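Local coordinates for protein trans-2-enoyl-CoA reductase (Treponema denticola ATCC 35405, PDB 4GGO) that catalyses the NADH-dependent reduction of the carbon-carbon double bond of trans-2-enoyl-CoA thioesters such as crotonyl-CoA, a step of bacterial fatty acid synthesis, at residues V178-G183 and A372-D377; L323-K326 and I330-D333; G111-T116 and I131-K136. One frame throughout, in Å; residues are numbered along the deposited sequence.

Interaction 1 (V178-G183 and A372-D377); sequences VDPFTG and AGYRHD
Arg375 does two jobs at once here: its CG lies over a face of the Phe181 ring while its guanidinium reaches back to the backbone carbonyl of Pro180. Arg375 CG sits 3.8 Å from the centroid of the Phe181 ring and only 15° off the normal, a CH-pi contact, and Arg375 CD stands 3.5 Å from Phe181 CD1 at the rim. The bend at chi3 (-62°) then turns the chain end toward the loop, where Arg375 NH1 donates to Pro180 O at 2.8 Å, with the oxygen in the guanidinium plane. Glu366 takes NH2 in a salt bridge, so the group is fixed from two directions. On the inner side, Pro180 CG packs obliquely on the Tyr374 ring, 3.5 Å from Tyr374 CD1. The loop is itself braced by Asp179 OD1, which accepts from Phe181 N (3.0 Å), an Asx turn, and also from Thr182 N, an Asx motif. Tyr374 continues inward to touch Val281, an NAD(+)-binding residue, as well as Pro292 and Leu295 of helix 291-305. The contact therefore lays the loop between strands 173-178 and 185-190 against helix 371-380, which is itself packed on helix 291-305.

Interaction 2 (L323-K326 and I330-D333); sequences LYRK and IPVD
Arg325 and Pro331 make the close part of this contact, the arginine chain running obliquely across the proline ring. Arg325 CD touches Pro331 CD at 3.5 Å, and Pro331 CG lies over one face of the guanidinium, 3.8 Å from Arg325 CZ and off toward its rim. The arginine chain is bent at chi3 (53°), which brings the flat group over the ring instead of letting it run straight on past it. Its N-H groups are taken by residues near it in the chain: NH1 donates to the carbonyl of Glu321 in the last turn of helix 311-323, and NH2 forms a salt bridge with Asp327.

Leu323 and Ile330 stand further apart. Their CA atoms are the nearest pair across the two segments, at 5.7 Å, yet the closest approach is Leu323 O to Ile330 CG1 at 4.2 Å, and the two side chains rest on the same neighbours without touching directly. Both lie on Ile338 of strand 338-339 and on strand 227-233, Leu323 at Leu230 and Ile330 at Ile228; Ile330 also reaches Arg271 and Phe273 of strand 270-276. Leu323 is buried, while Ile330, Arg325 and Pro331 are partly exposed to solvent.

The helix ends at Leu323, and the chain then turns back so that Ile330 and Pro331 lie beside the helix end and Arg325. Between the segments the contact is van der Waals in kind: the proline supplies an apolar surface to a guanidinium face, while the charge and N-H groups of the arginine are answered by Asp327 and Glu321.

Interaction 3 (G111-T116 and I131-K136); sequences GLYSVT and IEEAKK
The hydroxyl of Tyr113 donates to Glu133 OE2, with 2.5 Å between Tyr113 OH and Glu133 OE2, a very short bond and the one polar link between the two segments. The oxygen lies at the edge of the phenol ring, near its plane, and is met on its anti side, 15° out of the carboxylate plane; ring and carboxylate are nearly coplanar, 14° apart. Each side chain reaches out from its own backbone toward the other. Tyr113 has CG anti to the backbone N, pointing the ring at the helix, and Glu133 is bent at chi2 (63°), which turns its carboxylate toward the hydroxyl.

The other carboxylate oxygen is taken by Lys136, three residues on in the same helix: Lys136 NZ forms a salt bridge with Glu133 OE1 at 3.0 Å, from the syn side. With one partner on each oxygen, the rotation of the carboxylate is fixed, and the nearby ammonium would be expected to favour the ionised form of the carboxylate. Val115 adds only a light van der Waals touch, its CG2 3.8 Å from Glu133 OE2.

Strand 114-118 is an outermost strand of the parallel Rossmann-type sheet, hydrogen-bonded through Val115 to strand 77-82. Tyr113 rests on Ala77 and Ile79 of that strand, and Glu133 also touches Ile79, so the C-terminal part of helix 124-136 is tied at the surface to the residue leading into the edge strand and to that strand's neighbour, while helix 95-110 meets Ser114 and Thr116.

None of the three contacts is fully in the core. Interactions 1 and 2 are each partly buried, with one buried residue apiece, Tyr374 and Leu323, whereas interaction 3 lies at the surface. Interactions 2 and 3 both serve the central parallel sheet near its two outermost strands, 338-339 and 114-118; interaction 1 instead joins a loop to a late helix, about 39 Å from interaction 3 between centres and across the chain's centre from it. An arginine works in both interactions 1 and 2, but it bonds across the contact in the first and only packs across it in the second. Interaction 3 relies on a side-chain hydrogen bond with little apolar contact.

Interaction 1 (V178-G183 and A372-D377)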
ATOM      1  N   VAL A 178       2.236 -19.881  -8.852  1.00 26.50           N
ATOM      2  CA  VAL A 178       0.956 -20.339  -9.370  1.00 26.16           C
ATOM      3  C   VAL A 178       0.231 -19.222 -10.113  1.00 32.65           C
ATOM      4  O   VAL A 178       0.263 -18.061  -9.702  1.00 33.43           O
ATOM      5  CB  VAL A 178       0.063 -20.929  -8.241  1.00 27.56           C
ATOM      6  CG1 VAL A 178      -0.353 -19.848  -7.250  1.00 31.74           C
ATOM      7  CG2 VAL A 178      -1.154 -21.632  -8.823  1.00 28.14           C
ATOM      8  N   ASP A 179      -0.385 -19.574 -11.234  1.00 30.52           N
ATOM      9  CA  ASP A 179      -1.235 -18.644 -11.960  1.00 32.42           C
ATOM     10  C   ASP A 179      -2.649 -18.837 -11.436  1.00 32.60           C
ATOM     11  O   ASP A 179      -3.284 -19.851 -11.720  1.00 31.06           O
ATOM     12  CB  ASP A 179      -1.165 -18.914 -13.465  1.00 32.54           C
ATOM     13  CG  ASP A 179      -1.878 -17.853 -14.292  1.00 35.29           C
ATOM     14  OD1 ASP A 179      -3.044 -17.526 -13.987  1.00 36.51           O
ATOM     15  OD2 ASP A 179      -1.267 -17.345 -15.255  1.00 42.28           O
ATOM     16  N   PRO A 180      -3.145 -17.859 -10.663  1.00 28.21           N
ATOM     17  CA  PRO A 180      -4.442 -17.948  -9.982  1.00 29.10           C
ATOM     18  C   PRO A 180      -5.624 -18.052 -10.943  1.00 33.25           C
ATOM     19  O   PRO A 180      -6.702 -18.477 -10.532  1.00 32.55           O
ATOM     20  CB  PRO A 180      -4.515 -16.632  -9.200  1.00 31.19           C
ATOM     21  CG  PRO A 180      -3.623 -15.701  -9.948  1.00 33.02           C
ATOM     22  CD  PRO A 180      -2.497 -16.555 -10.442  1.00 32.41           C
ATOM     23  N   PHE A 181      -5.423 -17.671 -12.202  1.00 34.62           N
ATOM     24  CA  PHE A 181      -6.503 -17.700 -13.184  1.00 34.46           C
ATOM     25  C   PHE A 181      -6.560 -19.008 -13.972  1.00 35.29           C
ATOM     26  O   PHE A 181      -7.618 -19.398 -14.463  1.00 37.68           O
ATOM     27  CB  PHE A 181      -6.406 -16.503 -14.132  1.00 35.74           C
ATOM     28  CG  PHE A 181      -6.800 -15.198 -13.499  1.00 33.88           C
ATOM     29  CD1 PHE A 181      -8.135 -14.847 -13.385  1.00 35.14           C
ATOM     30  CD2 PHE A 181      -5.838 -14.327 -13.013  1.00 34.15           C
ATOM     31  CE1 PHE A 181      -8.505 -13.650 -12.798  1.00 34.00           C
ATOM     32  CE2 PHE A 181      -6.202 -13.128 -12.426  1.00 34.02           C
ATOM     33  CZ  PHE A 181      -7.538 -12.789 -12.319  1.00 33.05           C
ATOM     34  N   THR A 182      -5.422 -19.684 -14.089  1.00 36.48           N
ATOM     35  CA  THR A 182      -5.363 -20.955 -14.804  1.00 32.18           C
ATOM     36  C   THR A 182      -5.149 -22.119 -13.841  1.00 36.40           C
ATOM     37  O   THR A 182      -5.453 -23.268 -14.165  1.00 38.07           O
ATOM     38  CB  THR A 182      -4.236 -20.963 -15.851  1.00 33.67           C
ATOM     39  OG1 THR A 182      -2.970 -20.861 -15.189  1.00 32.71           O
ATOM     40  CG2 THR A 182      -4.396 -19.800 -16.822  1.00 33.78           C
ATOM     41  N   GLY A 183      -4.620 -21.815 -12.660  1.00 33.02           N
ATOM     42  CA  GLY A 183      -4.373 -22.827 -11.650  1.00 31.72           C
ATOM     43  C   GLY A 183      -3.077 -23.581 -11.874  1.00 25.90           C
ATOM     44  O   GLY A 183      -2.791 -24.556 -11.181  1.00 26.57           O
ATOM     45  N   ALA A 372      -9.231 -18.262  -5.498  1.00 27.38           N
ATOM     46  CA  ALA A 372     -10.410 -17.426  -5.689  1.00 28.55           C
ATOM     47  C   ALA A 372     -10.221 -16.064  -5.032  1.00 28.01           C
ATOM     48  O   ALA A 372     -10.518 -15.029  -5.629  1.00 26.95           O
ATOM     49  CB  ALA A 372     -11.646 -18.117  -5.133  1.00 35.20           C
ATOM     50  N   GLY A 373      -9.725 -16.070  -3.798  1.00 30.24           N
ATOM     51  CA  GLY A 373      -9.445 -14.840  -3.082  1.00 26.10           C
ATOM     52  C   GLY A 373      -8.363 -14.024  -3.766  1.00 25.85           C
ATOM     53  O   GLY A 373      -8.419 -12.794  -3.784  1.00 28.48           O
ATOM     54  N   TYR A 374      -7.378 -14.712  -4.331  1.00 23.37           N
ATOM     55  CA  TYR A 374      -6.286 -14.050  -5.038  1.00 28.38           C
ATOM     56  C   TYR A 374      -6.809 -13.348  -6.286  1.00 25.57           C
ATOM     57  O   TYR A 374      -6.462 -12.196  -6.547  1.00 24.92           O
ATOM     58  CB  TYR A 374      -5.201 -15.060  -5.418  1.00 24.69           C
ATOM     59  CG  TYR A 374      -3.872 -14.438  -5.796  1.00 26.29           C
ATOM     60  CD1 TYR A 374      -3.702 -13.798  -7.018  1.00 23.88           C
ATOM     61  CD2 TYR A 374      -2.783 -14.504  -4.937  1.00 25.81           C
ATOM     62  CE1 TYR A 374      -2.492 -13.233  -7.369  1.00 27.94           C
ATOM     63  CE2 TYR A 374      -1.565 -13.942  -5.279  1.00 27.36           C
ATOM     64  CZ  TYR A 374      -1.426 -13.309  -6.498  1.00 26.86           C
ATOM     65  OH  TYR A 374      -0.220 -12.747  -6.848  1.00 26.96           O
ATOM     66  N   ARG A 375      -7.636 -14.051  -7.057  1.00 27.76           N
ATOM     67  CA  ARG A 375      -8.222 -13.481  -8.268  1.00 26.95           C
ATOM     68  C   ARG A 375      -9.049 -12.245  -7.942  1.00 28.49           C
ATOM     69  O   ARG A 375      -9.008 -11.250  -8.666  1.00 27.93           O
ATOM     70  CB  ARG A 375      -9.094 -14.511  -8.993  1.00 29.21           C
ATOM     71  CG  ARG A 375      -8.323 -15.647  -9.643  1.00 35.58           C
ATOM     72  CD  ARG A 375      -9.225 -16.481 -10.541  1.00 27.37           C
ATOM     73  NE  ARG A 375     -10.316 -17.112  -9.803  1.00 34.40           N
ATOM     74  CZ  ARG A 375     -10.252 -18.329  -9.273  1.00 30.70           C
ATOM     75  NH1 ARG A 375      -9.146 -19.049  -9.396  1.00 36.65           N
ATOM     76  NH2 ARG A 375     -11.293 -18.825  -8.620  1.00 33.16           N
ATOM     77  N   HIS A 376      -9.796 -12.312  -6.845  1.00 22.78           N
ATOM     78  CA  HIS A 376     -10.635 -11.197  -6.426  1.00 25.36           C
ATOM     79  C   HIS A 376      -9.808  -9.964  -6.081  1.00 21.65           C
ATOM     80  O   HIS A 376     -10.106  -8.866  -6.541  1.00 24.65           O
ATOM     81  CB  HIS A 376     -11.508 -11.587  -5.232  1.00 24.12           C
ATOM     82  CG  HIS A 376     -12.340 -10.459  -4.706  1.00 28.29           C
ATOM     83  ND1 HIS A 376     -13.422  -9.950  -5.391  1.00 30.55           N
ATOM     84  CD2 HIS A 376     -12.237  -9.730  -3.569  1.00 27.67           C
ATOM     85  CE1 HIS A 376     -13.956  -8.963  -4.695  1.00 32.75           C
ATOM     86  NE2 HIS A 376     -13.256  -8.808  -3.585  1.00 33.10           N
ATOM     87  N   ASP A 377      -8.770 -10.151  -5.270  1.00 23.44           N
ATOM     88  CA  ASP A 377      -7.915  -9.039  -4.863  1.00 26.28           C
ATOM     89  C   ASP A 377      -7.208  -8.403  -6.054  1.00 28.48           C
ATOM     90  O   ASP A 377      -7.086  -7.180  -6.134  1.00 24.30           O
ATOM     91  CB  ASP A 377      -6.892  -9.489  -3.818  1.00 22.71           C
ATOM     92  CG  ASP A 377      -7.523  -9.770  -2.469  1.00 30.28           C
ATOM     93  OD1 ASP A 377      -8.699  -9.392  -2.274  1.00 35.15           O
ATOM     94  OD2 ASP A 377      -6.845 -10.357  -1.602  1.00 34.36           O
TER

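Interaction 2 (L323-K326 and I330-D333)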
ATOM      1  N   LEU A 323      -1.238   3.394  16.501  1.00 22.41           N
ATOM      2  CA  LEU A 323      -1.043   4.839  16.494  1.00 25.61           C
ATOM      3  C   LEU A 323      -1.853   5.550  17.575  1.00 28.50           C
ATOM      4  O   LEU A 323      -1.324   6.387  18.306  1.00 28.55           O
ATOM      5  CB  LEU A 323      -1.389   5.418  15.119  1.00 21.70           C
ATOM      6  CG  LEU A 323      -0.652   4.816  13.920  1.00 23.81           C
ATOM      7  CD1 LEU A 323      -1.070   5.512  12.633  1.00 21.03           C
ATOM      8  CD2 LEU A 323       0.854   4.898  14.116  1.00 19.90           C
ATOM      9  N   TYR A 324      -3.135   5.218  17.674  1.00 21.41           N
ATOM     10  CA  TYR A 324      -4.026   5.920  18.592  1.00 29.04           C
ATOM     11  C   TYR A 324      -4.680   4.964  19.583  1.00 23.19           C
ATOM     12  O   TYR A 324      -5.847   4.596  19.437  1.00 22.18           O
ATOM     13  CB  TYR A 324      -5.073   6.717  17.807  1.00 25.99           C
ATOM     14  CG  TYR A 324      -4.450   7.616  16.762  1.00 23.30           C
ATOM     15  CD1 TYR A 324      -3.911   8.848  17.109  1.00 28.16           C
ATOM     16  CD2 TYR A 324      -4.385   7.225  15.431  1.00 23.58           C
ATOM     17  CE1 TYR A 324      -3.331   9.668  16.160  1.00 28.06           C
ATOM     18  CE2 TYR A 324      -3.806   8.038  14.473  1.00 23.99           C
ATOM     19  CZ  TYR A 324      -3.281   9.258  14.843  1.00 29.84           C
ATOM     20  OH  TYR A 324      -2.706  10.071  13.894  1.00 28.93           O
ATOM     21  N   ARG A 325      -3.908   4.570  20.592  1.00 23.03           N
ATOM     22  CA  ARG A 325      -4.364   3.630  21.609  1.00 25.31           C
ATOM     23  C   ARG A 325      -4.769   4.346  22.891  1.00 27.25           C
ATOM     24  O   ARG A 325      -4.344   5.471  23.150  1.00 27.71           O
ATOM     25  CB  ARG A 325      -3.256   2.629  21.932  1.00 25.74           C
ATOM     26  CG  ARG A 325      -2.828   1.765  20.763  1.00 29.23           C
ATOM     27  CD  ARG A 325      -1.473   1.141  21.032  1.00 27.84           C
ATOM     28  NE  ARG A 325      -1.439   0.424  22.303  1.00 30.06           N
ATOM     29  CZ  ARG A 325      -1.682  -0.876  22.432  1.00 30.64           C
ATOM     30  NH1 ARG A 325      -1.978  -1.605  21.365  1.00 28.61           N
ATOM     31  NH2 ARG A 325      -1.629  -1.449  23.627  1.00 34.14           N
ATOM     32  N   LYS A 326      -5.580   3.673  23.700  1.00 31.68           N
ATOM     33  CA  LYS A 326      -6.023   4.223  24.975  1.00 33.99           C
ATOM     34  C   LYS A 326      -4.874   4.338  25.976  1.00 31.07           C
ATOM     35  O   LYS A 326      -4.929   5.148  26.898  1.00 34.68           O
ATOM     36  CB  LYS A 326      -7.150   3.371  25.564  1.00 29.63           C
ATOM     37  CG  LYS A 326      -8.356   3.210  24.647  1.00 34.14           C
ATOM     38  CD  LYS A 326      -9.414   2.317  25.279  1.00 34.85           C
ATOM     39  CE  LYS A 326     -10.474   1.902  24.270  1.00 34.44           C
ATOM     40  NZ  LYS A 326     -11.218   3.064  23.715  1.00 32.80           N
ATOM     41  N   ILE A 330       2.914   3.446  21.442  1.00 35.14           N
ATOM     42  CA  ILE A 330       2.998   2.944  20.077  1.00 27.58           C
ATOM     43  C   ILE A 330       3.912   1.726  20.075  1.00 32.28           C
ATOM     44  O   ILE A 330       5.135   1.862  20.024  1.00 27.95           O
ATOM     45  CB  ILE A 330       3.531   4.007  19.096  1.00 30.84           C
ATOM     46  CG1 ILE A 330       2.628   5.241  19.099  1.00 28.04           C
ATOM     47  CG2 ILE A 330       3.626   3.435  17.689  1.00 32.16           C
ATOM     48  CD1 ILE A 330       3.052   6.311  18.110  1.00 28.23           C
ATOM     49  N   PRO A 331       3.315   0.527  20.156  1.00 26.89           N
ATOM     50  CA  PRO A 331       4.048  -0.741  20.230  1.00 32.36           C
ATOM     51  C   PRO A 331       4.951  -0.944  19.023  1.00 29.22           C
ATOM     52  O   PRO A 331       4.513  -0.785  17.883  1.00 24.93           O
ATOM     53  CB  PRO A 331       2.931  -1.791  20.233  1.00 27.20           C
ATOM     54  CG  PRO A 331       1.735  -1.069  20.750  1.00 29.87           C
ATOM     55  CD  PRO A 331       1.858   0.322  20.209  1.00 29.11           C
ATOM     56  N   VAL A 332       6.207  -1.282  19.284  1.00 28.06           N
ATOM     57  CA  VAL A 332       7.177  -1.528  18.228  1.00 27.62           C
ATOM     58  C   VAL A 332       7.984  -2.772  18.563  1.00 25.22           C
ATOM     59  O   VAL A 332       8.033  -3.192  19.719  1.00 35.02           O
ATOM     60  CB  VAL A 332       8.143  -0.340  18.065  1.00 31.43           C
ATOM     61  CG1 VAL A 332       7.422   0.866  17.470  1.00 23.66           C
ATOM     62  CG2 VAL A 332       8.779   0.011  19.404  1.00 32.86           C
ATOM     63  N   ASP A 333       8.614  -3.366  17.556  1.00 30.02           N
ATOM     64  CA  ASP A 333       9.494  -4.498  17.806  1.00 33.22           C
ATOM     65  C   ASP A 333      10.825  -4.024  18.381  1.00 33.12           C
ATOM     66  O   ASP A 333      11.001  -2.842  18.676  1.00 28.87           O
ATOM     67  CB  ASP A 333       9.702  -5.351  16.545  1.00 31.88           C
ATOM     68  CG  ASP A 333      10.288  -4.565  15.378  1.00 31.58           C
ATOM     69  OD1 ASP A 333      10.789  -3.439  15.579  1.00 31.31           O
ATOM     70  OD2 ASP A 333      10.255  -5.090  14.245  1.00 27.75           O
TER

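Interaction 3 (G111-T116 and I131-K136)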
ATOM      1  N   GLY A 111     -18.821  16.431   4.509  1.00 32.89           N
ATOM      2  CA  GLY A 111     -18.467  17.750   4.999  1.00 34.46           C
ATOM      3  C   GLY A 111     -17.038  17.800   5.503  1.00 38.99           C
ATOM      4  O   GLY A 111     -16.707  18.587   6.390  1.00 39.63           O
ATOM      5  N   LEU A 112     -16.189  16.953   4.932  1.00 29.03           N
ATOM      6  CA  LEU A 112     -14.784  16.891   5.312  1.00 30.25           C
ATOM      7  C   LEU A 112     -13.911  17.644   4.315  1.00 33.81           C
ATOM      8  O   LEU A 112     -14.188  17.646   3.114  1.00 36.56           O
ATOM      9  CB  LEU A 112     -14.319  15.436   5.393  1.00 27.61           C
ATOM     10  CG  LEU A 112     -15.038  14.511   6.376  1.00 30.32           C
ATOM     11  CD1 LEU A 112     -14.543  13.080   6.214  1.00 30.71           C
ATOM     12  CD2 LEU A 112     -14.840  14.991   7.805  1.00 29.55           C
ATOM     13  N   TYR A 113     -12.855  18.279   4.812  1.00 30.83           N
ATOM     14  CA  TYR A 113     -11.867  18.893   3.935  1.00 28.90           C
ATOM     15  C   TYR A 113     -11.020  17.810   3.279  1.00 37.66           C
ATOM     16  O   TYR A 113     -10.437  16.967   3.963  1.00 31.36           O
ATOM     17  CB  TYR A 113     -10.967  19.859   4.708  1.00 34.08           C
ATOM     18  CG  TYR A 113      -9.760  20.322   3.920  1.00 29.00           C
ATOM     19  CD1 TYR A 113      -9.860  21.362   3.004  1.00 34.50           C
ATOM     20  CD2 TYR A 113      -8.519  19.721   4.092  1.00 37.19           C
ATOM     21  CE1 TYR A 113      -8.760  21.787   2.283  1.00 32.47           C
ATOM     22  CE2 TYR A 113      -7.415  20.136   3.375  1.00 36.97           C
ATOM     23  CZ  TYR A 113      -7.540  21.171   2.474  1.00 40.52           C
ATOM     24  OH  TYR A 113      -6.440  21.587   1.760  1.00 35.37           O
ATOM     25  N   SER A 114     -10.951  17.837   1.953  1.00 30.34           N
ATOM     26  CA  SER A 114     -10.159  16.863   1.215  1.00 32.17           C
ATOM     27  C   SER A 114      -9.637  17.446  -0.091  1.00 34.99           C
ATOM     28  O   SER A 114     -10.411  17.841  -0.962  1.00 32.89           O
ATOM     29  CB  SER A 114     -10.981  15.605   0.934  1.00 30.78           C
ATOM     30  OG  SER A 114     -10.219  14.655   0.210  1.00 35.43           O
ATOM     31  N   VAL A 115      -8.315  17.502  -0.215  1.00 25.40           N
ATOM     32  CA  VAL A 115      -7.678  17.977  -1.435  1.00 26.92           C
ATOM     33  C   VAL A 115      -6.707  16.930  -1.967  1.00 31.95           C
ATOM     34  O   VAL A 115      -5.862  16.422  -1.232  1.00 28.80           O
ATOM     35  CB  VAL A 115      -6.934  19.307  -1.206  1.00 29.87           C
ATOM     36  CG1 VAL A 115      -6.032  19.630  -2.390  1.00 25.26           C
ATOM     37  CG2 VAL A 115      -7.928  20.432  -0.961  1.00 26.23           C
ATOM     38  N   THR A 116      -6.844  16.604  -3.248  1.00 29.66           N
ATOM     39  CA  THR A 116      -5.961  15.639  -3.887  1.00 33.76           C
ATOM     40  C   THR A 116      -5.053  16.326  -4.899  1.00 33.17           C
ATOM     41  O   THR A 116      -5.526  17.000  -5.814  1.00 33.96           O
ATOM     42  CB  THR A 116      -6.758  14.531  -4.598  1.00 28.38           C
ATOM     43  OG1 THR A 116      -7.633  13.892  -3.661  1.00 29.52           O
ATOM     44  CG2 THR A 116      -5.818  13.495  -5.198  1.00 31.31           C
ATOM     45  N   ILE A 131       2.859  22.198   0.173  1.00 33.00           N
ATOM     46  CA  ILE A 131       3.227  23.274   1.087  1.00 34.78           C
ATOM     47  C   ILE A 131       2.323  24.491   0.900  1.00 33.49           C
ATOM     48  O   ILE A 131       1.851  25.080   1.871  1.00 35.85           O
ATOM     49  CB  ILE A 131       4.695  23.696   0.886  1.00 38.27           C
ATOM     50  CG1 ILE A 131       5.633  22.549   1.268  1.00 36.39           C
ATOM     51  CG2 ILE A 131       5.016  24.939   1.700  1.00 40.95           C
ATOM     52  CD1 ILE A 131       7.088  22.820   0.953  1.00 39.67           C
ATOM     53  N   GLU A 132       2.078  24.847  -0.357  1.00 35.44           N
ATOM     54  CA  GLU A 132       1.229  25.986  -0.690  1.00 39.44           C
ATOM     55  C   GLU A 132      -0.196  25.809  -0.169  1.00 37.79           C
ATOM     56  O   GLU A 132      -0.762  26.720   0.439  1.00 39.55           O
ATOM     57  CB  GLU A 132       1.215  26.209  -2.204  1.00 39.81           C
ATOM     58  CG  GLU A 132       0.305  27.335  -2.663  1.00 49.52           C
ATOM     59  CD  GLU A 132       0.467  27.646  -4.139  1.00 52.93           C
ATOM     60  OE1 GLU A 132       1.460  27.185  -4.739  1.00 55.18           O
ATOM     61  OE2 GLU A 132      -0.400  28.350  -4.700  1.00 53.44           O
ATOM     62  N   GLU A 133      -0.769  24.634  -0.406  1.00 35.76           N
ATOM     63  CA  GLU A 133      -2.121  24.338   0.054  1.00 32.44           C
ATOM     64  C   GLU A 133      -2.189  24.300   1.579  1.00 39.58           C
ATOM     65  O   GLU A 133      -3.167  24.754   2.177  1.00 40.48           O
ATOM     66  CB  GLU A 133      -2.612  23.016  -0.542  1.00 35.08           C
ATOM     67  CG  GLU A 133      -3.988  22.578  -0.060  1.00 42.13           C
ATOM     68  CD  GLU A 133      -5.093  23.545  -0.453  1.00 43.87           C
ATOM     69  OE1 GLU A 133      -4.929  24.271  -1.456  1.00 42.69           O
ATOM     70  OE2 GLU A 133      -6.128  23.576   0.246  1.00 38.48           O
ATOM     71  N   ALA A 134      -1.143  23.766   2.201  1.00 33.65           N
ATOM     72  CA  ALA A 134      -1.066  23.698   3.657  1.00 38.31           C
ATOM     73  C   ALA A 134      -0.936  25.091   4.268  1.00 40.53           C
ATOM     74  O   ALA A 134      -1.541  25.383   5.300  1.00 37.57           O
ATOM     75  CB  ALA A 134       0.096  22.819   4.086  1.00 34.94           C
ATOM     76  N   LYS A 135      -0.141  25.942   3.626  1.00 42.11           N
ATOM     77  CA  LYS A 135       0.028  27.325   4.068  1.00 40.64           C
ATOM     78  C   LYS A 135      -1.275  28.104   3.946  1.00 36.87           C
ATOM     79  O   LYS A 135      -1.598  28.935   4.794  1.00 40.71           O
ATOM     80  CB  LYS A 135       1.118  28.018   3.248  1.00 38.19           C
ATOM     81  CG  LYS A 135       2.538  27.638   3.636  1.00 40.70           C
ATOM     82  CD  LYS A 135       2.927  28.245   4.974  1.00 48.80           C
ATOM     83  CE  LYS A 135       4.306  27.774   5.408  1.00 50.52           C
ATOM     84  NZ  LYS A 135       5.331  28.025   4.358  1.00 41.99           N
ATOM     85  N   LYS A 136      -2.022  27.823   2.883  1.00 39.49           N
ATOM     86  CA  LYS A 136      -3.249  28.547   2.573  1.00 37.44           C
ATOM     87  C   LYS A 136      -4.352  28.302   3.599  1.00 43.01           C
ATOM     88  O   LYS A 136      -5.117  29.208   3.927  1.00 38.35           O
ATOM     89  CB  LYS A 136      -3.743  28.144   1.181  1.00 43.50           C
ATOM     90  CG  LYS A 136      -5.010  28.846   0.732  1.00 43.58           C
ATOM     91  CD  LYS A 136      -5.699  28.081  -0.392  1.00 51.63           C
ATOM     92  CE  LYS A 136      -4.721  27.675  -1.488  1.00 57.02           C
ATOM     93  NZ  LYS A 136      -5.393  27.013  -2.646  1.00 62.92           N
TER